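Local coordinates for histidinol dehydrogenase (Elizabethkingia anophelis NUHP1, PDB 6AN0), which probably catalyses the final step of histidine biosynthesis, the two successive zinc- and NAD-dependent oxidations of L-histidinol to L-histidine, at residues 11-16 against 311-316; 244-249 against 273-278; 254-259 against 283-288; 323-328 against 344-349; 332-337 against 352-357. All coordinates share one frame; numbering follows the deposited sequence.

Interaction 1 of 5, residues 11-16 against 311-316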
# COMPACT_ATOMS: atom_id res chain seq x y z
N THR A 11 10.11 -0.29 -35.56
CA THR A 11 10.52 1.09 -35.32
C THR A 11 9.47 2.08 -35.81
O THR A 11 8.73 1.82 -36.77
CB THR A 11 11.86 1.40 -35.99
OG1 THR A 11 11.77 1.13 -37.39
CG2 THR A 11 12.95 0.56 -35.38
N TYR A 12 9.45 3.24 -35.16
CA TYR A 12 8.52 4.32 -35.46
C TYR A 12 9.29 5.63 -35.43
O TYR A 12 9.90 5.97 -34.41
CB TYR A 12 7.38 4.35 -34.44
CG TYR A 12 6.70 3.01 -34.24
CD1 TYR A 12 5.55 2.67 -34.96
CD2 TYR A 12 7.20 2.09 -33.33
CE1 TYR A 12 4.93 1.45 -34.78
CE2 TYR A 12 6.59 0.86 -33.15
CZ TYR A 12 5.45 0.55 -33.87
OH TYR A 12 4.85 -0.67 -33.68
N ILE A 13 9.27 6.37 -36.54
CA ILE A 13 10.09 7.57 -36.70
C ILE A 13 9.19 8.79 -36.58
O ILE A 13 8.40 9.09 -37.49
CB ILE A 13 10.84 7.59 -38.04
CG1 ILE A 13 11.58 6.27 -38.27
CG2 ILE A 13 11.80 8.76 -38.09
CD1 ILE A 13 12.61 5.94 -37.18
N ASN A 14 9.34 9.52 -35.47
CA ASN A 14 8.55 10.72 -35.19
C ASN A 14 7.04 10.46 -35.29
O ASN A 14 6.35 11.10 -36.08
CB ASN A 14 8.95 11.87 -36.11
CG ASN A 14 10.43 12.17 -36.07
OD1 ASN A 14 11.11 12.09 -37.10
ND2 ASN A 14 10.95 12.53 -34.90
N PRO A 15 6.50 9.54 -34.48
CA PRO A 15 5.06 9.32 -34.51
C PRO A 15 4.33 10.53 -33.95
O PRO A 15 4.83 11.20 -33.03
CB PRO A 15 4.88 8.08 -33.62
CG PRO A 15 6.02 8.13 -32.67
CD PRO A 15 7.17 8.72 -33.44
N PRO A 16 3.15 10.84 -34.47
CA PRO A 16 2.37 11.95 -33.91
C PRO A 16 1.88 11.64 -32.51
O PRO A 16 1.85 10.49 -32.08
CB PRO A 16 1.20 12.10 -34.89
CG PRO A 16 1.05 10.73 -35.48
CD PRO A 16 2.45 10.17 -35.58
N GLY A 311 11.17 0.54 -31.01
CA GLY A 311 12.13 1.64 -31.05
C GLY A 311 11.50 2.87 -31.68
O GLY A 311 10.92 2.79 -32.77
N ILE A 312 11.61 4.00 -30.98
CA ILE A 312 10.88 5.21 -31.35
C ILE A 312 11.85 6.38 -31.38
O ILE A 312 12.57 6.62 -30.40
CB ILE A 312 9.73 5.49 -30.37
CG1 ILE A 312 8.84 4.24 -30.25
CG2 ILE A 312 8.92 6.71 -30.82
CD1 ILE A 312 7.81 4.31 -29.14
N VAL A 313 11.86 7.12 -32.49
CA VAL A 313 12.62 8.36 -32.59
C VAL A 313 11.71 9.54 -32.28
O VAL A 313 10.64 9.69 -32.88
CB VAL A 313 13.26 8.52 -33.98
CG1 VAL A 313 13.99 9.85 -34.06
CG2 VAL A 313 14.22 7.38 -34.25
N LEU A 314 12.13 10.36 -31.33
CA LEU A 314 11.43 11.58 -30.93
C LEU A 314 12.44 12.72 -30.89
O LEU A 314 13.59 12.51 -30.50
CB LEU A 314 10.74 11.39 -29.56
CG LEU A 314 9.64 10.32 -29.51
CD1 LEU A 314 9.23 9.97 -28.07
CD2 LEU A 314 8.44 10.74 -30.35
N ASP A 315 12.01 13.92 -31.27
CA ASP A 315 12.96 14.96 -31.64
C ASP A 315 13.49 15.78 -30.46
O ASP A 315 14.12 16.81 -30.69
CB ASP A 315 12.36 15.88 -32.71
CG ASP A 315 11.10 16.59 -32.26
OD1 ASP A 315 10.77 16.55 -31.06
OD2 ASP A 315 10.44 17.21 -33.12
N SER A 316 13.26 15.35 -29.22
CA SER A 316 13.87 16.02 -28.08
C SER A 316 13.83 15.09 -26.87
O SER A 316 13.00 14.18 -26.79
CB SER A 316 13.18 17.35 -27.75
OG SER A 316 11.91 17.14 -27.17
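Ile13 and Val313 touch through their methyl ends, Ile13 CD1 lying 3.6 Å from Val313 CG2. The two side chains run side by side and point the same way. Ile13 sets CG1 beside its own backbone N (chi1 -51°), and a second turn at chi2 (-59°) brings CD1 across to the valine. On the other face of the sheet sit Tyr12, Ile312 and the ring of Pro15. The Tyr12 ring approaches Ile312 obliquely, with CD2 4.1 Å from Ile312 CG1. The other branch of Ile312, CG2, meets Pro15 CG at 3.7 Å, the two side chains crossing at about a right angle. Pro15 CD also reaches Leu314 CD2 at 3.9 Å. Ile312 thus offers one branch to the tyrosine and the other to the proline.

Between these two faces the strands run parallel and in register from Thr11 with Gly311 to Ile13 with Val313. Tyr12 N bonds to Gly311 O at 2.8 Å, and Val313 N returns the bond to Tyr12 O at 3.0 Å. Past the strand end, Asn14 N still reaches Val313 O at 2.9 Å, tilted from the carbonyl plane. Helix 279-293 packs on the Thr11 and Val313 face, helix 317-327 on Ile312 and Leu314. The chemistry is that of an edge strand: backbone bonds fix the register, and apolar contacts on both faces fasten the N-terminal strand to the sheet.

Interaction 2 of 5, residues 244-249 against 273-278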
# COMPACT_ATOMS: atom_id res chain seq x y z
N LEU A 244 12.43 0.82 -20.27
CA LEU A 244 12.42 1.88 -21.26
C LEU A 244 13.74 2.61 -21.15
O LEU A 244 14.17 2.96 -20.04
CB LEU A 244 11.23 2.83 -21.05
CG LEU A 244 10.98 3.93 -22.08
CD1 LEU A 244 9.49 4.26 -22.13
CD2 LEU A 244 11.79 5.21 -21.77
N VAL A 245 14.42 2.79 -22.28
CA VAL A 245 15.70 3.48 -22.36
C VAL A 245 15.50 4.76 -23.17
O VAL A 245 14.86 4.74 -24.22
CB VAL A 245 16.78 2.60 -23.02
CG1 VAL A 245 18.13 3.34 -23.08
CG2 VAL A 245 16.89 1.26 -22.30
N ILE A 246 16.08 5.86 -22.69
CA ILE A 246 16.17 7.11 -23.43
C ILE A 246 17.64 7.36 -23.77
O ILE A 246 18.50 7.39 -22.88
CB ILE A 246 15.60 8.29 -22.62
CG1 ILE A 246 14.13 8.03 -22.28
CG2 ILE A 246 15.77 9.59 -23.40
CD1 ILE A 246 13.47 9.20 -21.49
N ALA A 247 17.93 7.54 -25.06
CA ALA A 247 19.31 7.63 -25.54
C ALA A 247 19.49 8.84 -26.45
O ALA A 247 18.72 9.02 -27.40
CB ALA A 247 19.70 6.35 -26.29
N ASP A 248 20.52 9.65 -26.20
CA ASP A 248 20.88 10.72 -27.12
C ASP A 248 22.22 10.37 -27.77
O ASP A 248 22.69 9.23 -27.68
CB ASP A 248 20.87 12.08 -26.41
CG ASP A 248 21.97 12.23 -25.36
OD1 ASP A 248 22.83 11.34 -25.24
OD2 ASP A 248 21.95 13.25 -24.64
N THR A 249 22.83 11.35 -28.44
CA THR A 249 24.08 11.09 -29.16
C THR A 249 25.23 10.71 -28.23
O THR A 249 26.25 10.21 -28.72
CB THR A 249 24.46 12.31 -30.01
OG1 THR A 249 24.59 13.45 -29.17
CG2 THR A 249 23.40 12.58 -31.06
N ILE A 273 11.39 -0.83 -24.56
CA ILE A 273 11.10 0.37 -25.33
C ILE A 273 12.38 1.17 -25.42
O ILE A 273 12.99 1.46 -24.38
CB ILE A 273 9.99 1.22 -24.67
CG1 ILE A 273 8.73 0.39 -24.44
CG2 ILE A 273 9.68 2.44 -25.54
CD1 ILE A 273 7.99 0.05 -25.70
N LEU A 274 12.80 1.51 -26.64
CA LEU A 274 13.95 2.38 -26.86
C LEU A 274 13.47 3.69 -27.49
O LEU A 274 12.89 3.68 -28.58
CB LEU A 274 14.99 1.70 -27.76
CG LEU A 274 16.17 2.54 -28.26
CD1 LEU A 274 16.99 3.09 -27.10
CD2 LEU A 274 17.06 1.74 -29.21
N LEU A 275 13.71 4.80 -26.80
CA LEU A 275 13.44 6.14 -27.30
C LEU A 275 14.77 6.80 -27.61
O LEU A 275 15.66 6.81 -26.75
CB LEU A 275 12.67 6.98 -26.28
CG LEU A 275 11.38 6.41 -25.68
CD1 LEU A 275 10.77 7.44 -24.72
CD2 LEU A 275 10.39 6.05 -26.77
N THR A 276 14.94 7.31 -28.83
CA THR A 276 16.18 8.00 -29.19
C THR A 276 15.85 9.38 -29.74
O THR A 276 14.76 9.61 -30.27
CB THR A 276 17.02 7.22 -30.22
OG1 THR A 276 16.38 7.25 -31.50
CG2 THR A 276 17.22 5.78 -29.80
N THR A 277 16.81 10.30 -29.63
CA THR A 277 16.63 11.62 -30.22
C THR A 277 17.12 11.72 -31.66
O THR A 277 16.93 12.77 -32.28
CB THR A 277 17.32 12.72 -29.39
OG1 THR A 277 18.71 12.41 -29.21
CG2 THR A 277 16.64 12.88 -28.04
N ASP A 278 17.75 10.68 -32.22
CA ASP A 278 17.93 10.69 -33.67
C ASP A 278 18.02 9.26 -34.19
O ASP A 278 18.26 8.31 -33.44
CB ASP A 278 19.12 11.57 -34.12
CG ASP A 278 20.51 10.93 -33.96
OD1 ASP A 278 20.67 9.69 -34.01
OD2 ASP A 278 21.48 11.71 -33.83
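Val245 bonds to the neighbouring strand at both its N and its O: N to Ile273 O at 2.9 Å, and O to Leu275 N at 2.8 Å, almost straight at 174°. Two residues on, Ala247 repeats the pattern, with N to Leu275 O at 2.9 Å and Thr277 N to Ala247 O at 3.2 Å. This is the ladder of two parallel strands, 242-247 and 271-276, joined by helix 253-264 in a beta-alpha-beta crossover.

Other polar groups lie at the C-terminal ends. Thr276 OG1 donates to Asp278 O from above the carbonyl plane, which ties the turn after the strand to itself. Asp278 OD1 caps the backbone N of Ile281 at the start of helix 279-293. Asp248 OD1 is held by Thr250, outside the contact.

Packing fills both faces. Leu244 carries CG anti to the backbone N (chi1 -174°), and its two methyls diverge. CD1 goes to Ile273 CG2 at 3.9 Å, and CD2 to Leu275 CD1 at 3.8 Å. The same Leu275 methyl also meets Ile246 CG1, so it sits between two side chains of the neighbouring strand. On the opposite face Leu274 CD1 reaches Val245 CB at 4.1 Å, close to the small Ala247. Helix 317-327 covers the Leu244 and Ile246 face, while helix 279-293 covers Leu274.

The chemistry is that of an interior strand pair: backbone N-H and C=O groups satisfy one another across it, and branched apolar side chains pack on both faces beneath the covering helices.

Interaction 3 of 5, residues 254-259 against 283-288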
# COMPACT_ATOMS: atom_id res chain seq x y z
N GLU A 254 26.46 0.03 -28.03
CA GLU A 254 26.75 -1.31 -27.51
C GLU A 254 26.15 -1.50 -26.12
O GLU A 254 25.61 -2.57 -25.82
CB GLU A 254 28.26 -1.58 -27.46
CG GLU A 254 28.56 -3.02 -27.04
CD GLU A 254 30.04 -3.28 -26.81
OE1 GLU A 254 30.74 -2.38 -26.29
OE2 GLU A 254 30.50 -4.39 -27.13
N PHE A 255 26.26 -0.48 -25.27
CA PHE A 255 25.70 -0.57 -23.92
C PHE A 255 24.18 -0.65 -23.97
O PHE A 255 23.56 -1.45 -23.26
CB PHE A 255 26.11 0.64 -23.06
CG PHE A 255 27.58 0.75 -22.76
CD1 PHE A 255 28.51 -0.14 -23.29
CD2 PHE A 255 28.03 1.78 -21.94
CE1 PHE A 255 29.85 0.00 -23.00
CE2 PHE A 255 29.37 1.92 -21.65
CZ PHE A 255 30.29 1.04 -22.18
N VAL A 256 23.56 0.22 -24.78
CA VAL A 256 22.10 0.26 -24.85
C VAL A 256 21.54 -1.07 -25.35
O VAL A 256 20.57 -1.61 -24.79
CB VAL A 256 21.64 1.44 -25.73
CG1 VAL A 256 20.14 1.36 -25.99
CG2 VAL A 256 21.99 2.78 -25.06
N ALA A 257 22.14 -1.63 -26.40
CA ALA A 257 21.70 -2.93 -26.89
C ALA A 257 21.79 -4.00 -25.81
O ALA A 257 20.87 -4.82 -25.64
CB ALA A 257 22.52 -3.33 -28.11
N ALA A 258 22.90 -4.02 -25.07
CA ALA A 258 23.06 -5.01 -24.00
C ALA A 258 22.01 -4.83 -22.91
O ALA A 258 21.49 -5.82 -22.37
CB ALA A 258 24.47 -4.92 -23.41
N ASP A 259 21.67 -3.58 -22.58
CA ASP A 259 20.64 -3.33 -21.58
C ASP A 259 19.28 -3.84 -22.05
O ASP A 259 18.56 -4.51 -21.29
CB ASP A 259 20.57 -1.84 -21.25
CG ASP A 259 21.84 -1.35 -20.55
OD1 ASP A 259 22.51 -2.18 -19.90
OD2 ASP A 259 22.16 -0.14 -20.63
N GLN A 283 19.55 3.20 -35.32
CA GLN A 283 20.10 2.22 -36.25
C GLN A 283 21.33 1.52 -35.68
O GLN A 283 21.47 0.30 -35.80
CB GLN A 283 20.42 2.89 -37.59
N GLN A 284 22.24 2.27 -35.05
CA GLN A 284 23.43 1.65 -34.48
C GLN A 284 23.07 0.70 -33.34
O GLN A 284 23.66 -0.38 -33.21
CB GLN A 284 24.41 2.71 -33.98
CG GLN A 284 25.22 3.37 -35.08
CD GLN A 284 26.29 4.29 -34.52
OE1 GLN A 284 27.04 3.90 -33.62
NE2 GLN A 284 26.35 5.51 -35.03
N THR A 285 22.11 1.09 -32.50
CA THR A 285 21.70 0.25 -31.38
C THR A 285 21.03 -1.03 -31.87
O THR A 285 21.25 -2.11 -31.31
CB THR A 285 20.75 1.02 -30.46
OG1 THR A 285 21.41 2.21 -29.99
CG2 THR A 285 20.36 0.18 -29.26
N LEU A 286 20.20 -0.94 -32.92
CA LEU A 286 19.54 -2.13 -33.45
C LEU A 286 20.54 -3.08 -34.08
O LEU A 286 20.39 -4.31 -33.99
CB LEU A 286 18.47 -1.73 -34.45
CG LEU A 286 17.23 -1.09 -33.84
CD1 LEU A 286 16.21 -0.73 -34.90
CD2 LEU A 286 16.64 -2.01 -32.81
N MET A 287 21.56 -2.54 -34.76
CA MET A 287 22.62 -3.39 -35.28
C MET A 287 23.32 -4.13 -34.15
O MET A 287 23.62 -5.33 -34.28
CB MET A 287 23.63 -2.54 -36.06
CG MET A 287 23.10 -1.96 -37.36
SD MET A 287 24.27 -0.83 -38.15
CE MET A 287 25.71 -1.88 -38.32
N GLN A 288 23.59 -3.44 -33.04
CA GLN A 288 24.19 -4.09 -31.88
C GLN A 288 23.26 -5.15 -31.30
O GLN A 288 23.72 -6.21 -30.87
CB GLN A 288 24.54 -3.04 -30.82
CG GLN A 288 25.82 -2.25 -31.11
CD GLN A 288 27.09 -3.05 -30.85
OE1 GLN A 288 27.05 -4.12 -30.24
NE2 GLN A 288 28.22 -2.53 -31.31
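Ala257 and Gln288 meet at the tight centre of two crossing helices, with Ala257 CB 3.4 Å from Gln288 CB. The small alanine lets the local axes approach to 8.0 Å, crossing at -55°. Ala257 CB also faces Thr285 O at 3.7 Å. Beside it Val256 CG1 presses on Thr285 CG2 at 3.5 Å, closer than usual for two methyls. Thr285 sets OG1 beside its backbone N (chi1 -57°), which leaves CG2 anti to that N and aimed at the valine. OG1 bonds to Ile281 O within its own helix. Helices 253-264 and 279-293 lie next to each other on one face of the parallel sheet, over Leu274.

The partly exposed side is looser. Gln288 bends at chi2 (-75°), and its amide lies against the CA, CB and CG of Glu254. Gln288 OE1 is 3.7 Å from Glu254 CG. Gln292 bonds to both Gln288 OE1 and Glu254 O. Across the helix, Asp259 forms a salt bridge with Arg430 of the second subunit.

No hydrogen bond joins the two segments, so their contact rests on van der Waals packing, carbon on carbon at the centre and the Gln288 chain along Glu254, with Gln292 as a polar link at the partly exposed side.

Interaction 4 of 5, residues 323-328 against 344-349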
# COMPACT_ATOMS: atom_id res chain seq x y z
N PHE A 323 6.83 10.92 -23.22
CA PHE A 323 6.42 9.57 -23.59
C PHE A 323 6.64 8.61 -22.43
O PHE A 323 5.76 7.80 -22.10
CB PHE A 323 7.17 9.10 -24.84
CG PHE A 323 6.70 7.78 -25.38
CD1 PHE A 323 5.91 7.72 -26.52
CD2 PHE A 323 7.04 6.58 -24.75
CE1 PHE A 323 5.47 6.51 -27.02
CE2 PHE A 323 6.61 5.37 -25.24
CZ PHE A 323 5.82 5.33 -26.39
N SER A 324 7.81 8.67 -21.79
CA SER A 324 8.11 7.75 -20.70
C SER A 324 7.11 7.92 -19.55
O SER A 324 6.69 6.94 -18.93
CB SER A 324 9.54 7.97 -20.20
OG SER A 324 9.87 7.04 -19.17
N ASN A 325 6.73 9.17 -19.26
CA ASN A 325 5.80 9.42 -18.16
C ASN A 325 4.41 8.86 -18.47
O ASN A 325 3.71 8.41 -17.55
CB ASN A 325 5.72 10.92 -17.87
CG ASN A 325 6.98 11.46 -17.16
OD1 ASN A 325 7.70 10.72 -16.48
ND2 ASN A 325 7.22 12.76 -17.30
N LEU A 326 4.01 8.84 -19.74
CA LEU A 326 2.76 8.20 -20.13
C LEU A 326 2.87 6.67 -20.06
O LEU A 326 1.89 6.00 -19.72
CB LEU A 326 2.37 8.63 -21.55
CG LEU A 326 2.01 10.11 -21.75
CD1 LEU A 326 1.64 10.39 -23.21
CD2 LEU A 326 0.88 10.51 -20.84
N TYR A 327 4.05 6.12 -20.38
CA TYR A 327 4.23 4.67 -20.38
C TYR A 327 4.36 4.12 -18.95
O TYR A 327 3.85 3.02 -18.66
CB TYR A 327 5.48 4.31 -21.20
CG TYR A 327 5.81 2.84 -21.29
CD1 TYR A 327 5.17 2.01 -22.21
CD2 TYR A 327 6.77 2.27 -20.46
CE1 TYR A 327 5.49 0.66 -22.29
CE2 TYR A 327 7.09 0.93 -20.53
CZ TYR A 327 6.45 0.13 -21.45
OH TYR A 327 6.77 -1.20 -21.53
N ALA A 328 5.04 4.86 -18.06
CA ALA A 328 5.26 4.53 -16.65
C ALA A 328 6.04 3.22 -16.53
O ALA A 328 5.49 2.20 -16.08
CB ALA A 328 3.93 4.45 -15.90
N ASP A 344 14.04 15.67 -12.39
CA ASP A 344 12.87 16.30 -11.78
C ASP A 344 11.63 16.13 -12.66
O ASP A 344 10.51 16.16 -12.14
CB ASP A 344 13.10 17.79 -11.53
CG ASP A 344 13.97 18.07 -10.32
OD1 ASP A 344 14.31 17.13 -9.59
OD2 ASP A 344 14.32 19.25 -10.12
N LYS A 345 11.81 16.00 -13.98
CA LYS A 345 10.71 15.86 -14.93
C LYS A 345 10.14 14.45 -15.00
O LYS A 345 9.10 14.26 -15.64
CB LYS A 345 11.17 16.27 -16.33
CG LYS A 345 11.82 17.64 -16.43
CD LYS A 345 10.87 18.73 -15.99
CE LYS A 345 11.09 20.01 -16.81
NZ LYS A 345 12.53 20.37 -16.94
N ILE A 346 10.80 13.47 -14.40
CA ILE A 346 10.27 12.10 -14.36
C ILE A 346 9.16 12.03 -13.33
O ILE A 346 9.35 12.40 -12.16
CB ILE A 346 11.38 11.10 -14.02
CG1 ILE A 346 12.50 11.15 -15.05
CG2 ILE A 346 10.81 9.68 -13.86
CD1 ILE A 346 13.74 10.42 -14.59
N THR A 347 7.98 11.54 -13.74
CA THR A 347 6.86 11.50 -12.81
C THR A 347 6.37 10.11 -12.47
O THR A 347 5.79 9.93 -11.40
CB THR A 347 5.66 12.33 -13.32
OG1 THR A 347 5.26 11.87 -14.61
CG2 THR A 347 6.01 13.82 -13.37
N SER A 348 6.58 9.12 -13.35
CA SER A 348 6.27 7.73 -13.04
C SER A 348 7.37 6.85 -13.60
O SER A 348 7.61 6.85 -14.81
CB SER A 348 4.92 7.29 -13.62
OG SER A 348 3.85 7.97 -13.01
N ALA A 349 8.01 6.07 -12.72
CA ALA A 349 8.99 5.05 -13.06
C ALA A 349 9.29 4.26 -11.80
O ALA A 349 9.39 4.84 -10.72
CB ALA A 349 10.28 5.66 -13.63
O HOH W 1 9.03 8.23 -16.81
O HOH W 2 3.59 10.02 -14.81
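Lys345 gives its backbone carbonyl to Asn325, the residue through which helix 317-327 grips the loop. Asn325 ND2 bonds to Lys345 O at 2.9 Å, and the bond lies in the carbonyl plane and close to the amide plane. Ile346 passes close to the same amide, its CA 3.6 Å from Asn325 OD1. At Thr347 the backbone returns the bond: its N-H points to Asn325 OD1 at 2.9 Å and is nearly straight at 175°. This donor stands above the plane of the side-chain carbonyl. Asn325 keeps CG beside its own backbone N (chi1 -73°), which swings the amide out to the loop. Thr347 OG1 lies over this group, 3.1 Å from Asn325 CG.

Ser348 closes the contact, with CB 3.8 Å from CB of Ala328, which leaves the helix with positive phi. One water donates to Asn325 OD1 and Ser348 O and accepts from Ser324 OG. Another joins Asn325 O, Thr347 OG1 and Ser348 OG. Lys392 of the second subunit bonds to Ser348 OG and Thr347 O, and Arg124 of that subunit to Ile346 O.

Just past Ala328 come Glu330 and His331, probably the proton acceptors. The loop runs between strands 331-335 and 351-354. Ile346 packs on Leu332 and Leu334 of the first of these, while helix 317-327 lies against Leu244 of strand 242-247.

Interaction 5 of 5, residues 332-337 against 352-357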
# COMPACT_ATOMS: atom_id res chain seq x y z
N LEU A 332 13.63 2.55 -15.87
CA LEU A 332 13.93 3.64 -16.80
C LEU A 332 15.44 3.83 -16.84
O LEU A 332 16.05 4.06 -15.80
CB LEU A 332 13.24 4.93 -16.35
CG LEU A 332 13.63 6.21 -17.10
CD1 LEU A 332 13.29 6.05 -18.59
CD2 LEU A 332 12.91 7.41 -16.51
N ILE A 333 16.04 3.76 -18.03
CA ILE A 333 17.47 4.04 -18.18
C ILE A 333 17.62 5.36 -18.93
O ILE A 333 17.17 5.49 -20.08
CB ILE A 333 18.21 2.91 -18.89
CG1 ILE A 333 18.02 1.58 -18.14
CG2 ILE A 333 19.71 3.25 -19.02
CD1 ILE A 333 18.76 0.38 -18.75
N LEU A 334 18.28 6.34 -18.31
CA LEU A 334 18.55 7.63 -18.95
C LEU A 334 19.98 7.60 -19.46
O LEU A 334 20.92 7.98 -18.76
CB LEU A 334 18.33 8.80 -18.00
CG LEU A 334 16.91 8.99 -17.47
CD1 LEU A 334 16.87 10.30 -16.67
CD2 LEU A 334 15.86 8.98 -18.61
N ALA A 335 20.16 7.16 -20.71
CA ALA A 335 21.48 7.11 -21.33
C ALA A 335 21.74 8.43 -22.06
O ALA A 335 21.87 8.51 -23.28
CB ALA A 335 21.58 5.91 -22.27
N ILE A 336 21.80 9.49 -21.26
CA ILE A 336 21.90 10.84 -21.80
C ILE A 336 22.89 11.63 -20.96
O ILE A 336 23.25 11.26 -19.84
CB ILE A 336 20.56 11.59 -21.83
CG1 ILE A 336 20.07 11.85 -20.39
CG2 ILE A 336 19.55 10.86 -22.70
CD1 ILE A 336 18.67 12.39 -20.28
N GLU A 337 23.30 12.74 -21.56
CA GLU A 337 24.13 13.75 -20.95
C GLU A 337 23.36 14.50 -19.87
O GLU A 337 22.17 14.82 -20.04
CB GLU A 337 24.56 14.73 -22.04
CG GLU A 337 25.88 15.40 -21.86
CD GLU A 337 26.35 16.00 -23.16
OE1 GLU A 337 25.57 16.75 -23.80
OE2 GLU A 337 27.49 15.71 -23.56
N VAL A 352 15.14 4.15 -11.58
CA VAL A 352 15.77 4.96 -12.62
C VAL A 352 17.29 4.79 -12.56
O VAL A 352 17.89 4.83 -11.47
CB VAL A 352 15.39 6.45 -12.47
CG1 VAL A 352 16.09 7.33 -13.54
CG2 VAL A 352 13.86 6.61 -12.52
N PHE A 353 17.91 4.63 -13.73
CA PHE A 353 19.35 4.41 -13.87
C PHE A 353 19.95 5.55 -14.68
O PHE A 353 19.48 5.84 -15.78
CB PHE A 353 19.59 3.05 -14.54
CG PHE A 353 18.98 1.90 -13.77
CD1 PHE A 353 19.76 1.15 -12.89
CD2 PHE A 353 17.62 1.62 -13.86
CE1 PHE A 353 19.19 0.13 -12.14
CE2 PHE A 353 17.05 0.59 -13.11
CZ PHE A 353 17.84 -0.15 -12.25
N LEU A 354 21.01 6.17 -14.15
CA LEU A 354 21.51 7.44 -14.68
C LEU A 354 22.88 7.30 -15.35
O LEU A 354 23.85 6.92 -14.69
CB LEU A 354 21.60 8.47 -13.56
CG LEU A 354 20.29 8.73 -12.82
CD1 LEU A 354 20.60 9.71 -11.69
CD2 LEU A 354 19.22 9.29 -13.77
N GLY A 355 22.95 7.65 -16.64
CA GLY A 355 24.21 7.72 -17.34
C GLY A 355 24.65 6.36 -17.87
O GLY A 355 24.06 5.33 -17.60
N ASN A 356 25.76 6.38 -18.63
CA ASN A 356 26.14 5.20 -19.41
C ASN A 356 26.63 4.03 -18.58
O ASN A 356 26.70 2.91 -19.09
CB ASN A 356 27.21 5.58 -20.44
CG ASN A 356 26.65 6.38 -21.61
OD1 ASN A 356 25.44 6.49 -21.77
ND2 ASN A 356 27.54 6.94 -22.43
N PHE A 357 27.02 4.24 -17.32
CA PHE A 357 27.57 3.13 -16.55
C PHE A 357 26.60 2.58 -15.52
O PHE A 357 26.96 1.70 -14.75
CB PHE A 357 28.91 3.56 -15.93
CG PHE A 357 29.95 3.86 -16.97
CD1 PHE A 357 30.63 2.82 -17.58
CD2 PHE A 357 30.17 5.15 -17.41
CE1 PHE A 357 31.56 3.07 -18.58
CE2 PHE A 357 31.10 5.41 -18.41
CZ PHE A 357 31.79 4.36 -18.99
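Leu332, Phe353 and Leu334 have the most surface buried where two parallel strands pair at the end of the six-stranded parallel sheet of this chain. Leu332 O accepts from Phe353 N at 2.8 Å. The same oxygen lies at the edge of the Phe353 ring, near its plane, 3.5 Å from CD2. Phe353 turns CG beside its own backbone N (chi1 -58°), which brings that edge of the ring beside the carbonyl oxygen. On the same face Phe353 CB meets Ile333 CG1. The side chain of Phe353 comes within about 4 Å of that of His331, probably a substrate-binding and catalytic residue.

Leu334 bonds through both ends of its backbone. Its N donates to Phe353 O at 2.8 Å, and its O accepts from Gly355 N at 3.0 Å. Its side chain lies beside Leu354 and points the same way, with CD1 3.9 Å from Leu354 CD2. Leu332 is likewise side by side with Val352, its CD2 4.2 Å from Val352 CG2. These four side chains share one face, on which Ile346 also packs.

Strand 351-354 pairs in parallel with a strand of the second subunit too, so the sheet continues across the dimer interface. At the end of strand 331-335, Ala335 centres an inverse gamma turn. Asn356 bonds through ND2 to Thr250 O, and its OD1 rests 3.9 Å from Ala335 CB.

In the fold
Interactions 1, 2 and 5 are strand pairs of one parallel sheet, and interactions 3 and 4 lie on its two faces. Interaction 2 is the buried middle. Interaction 1 is a partly exposed edge that no other chain of the assembly touches; interaction 5 ends the sheet within this chain but is buried, and the second subunit extends the sheet there. Backbone hydrogen bonds join interaction 2 to both. Interaction 3 packs its helices over Val245 and Leu274 without hydrogen bonds between its segments. Interaction 4, against Leu244 and Leu332, relies on an asparagine and waters. Interactions 3, 4 and 5 all reach the second subunit.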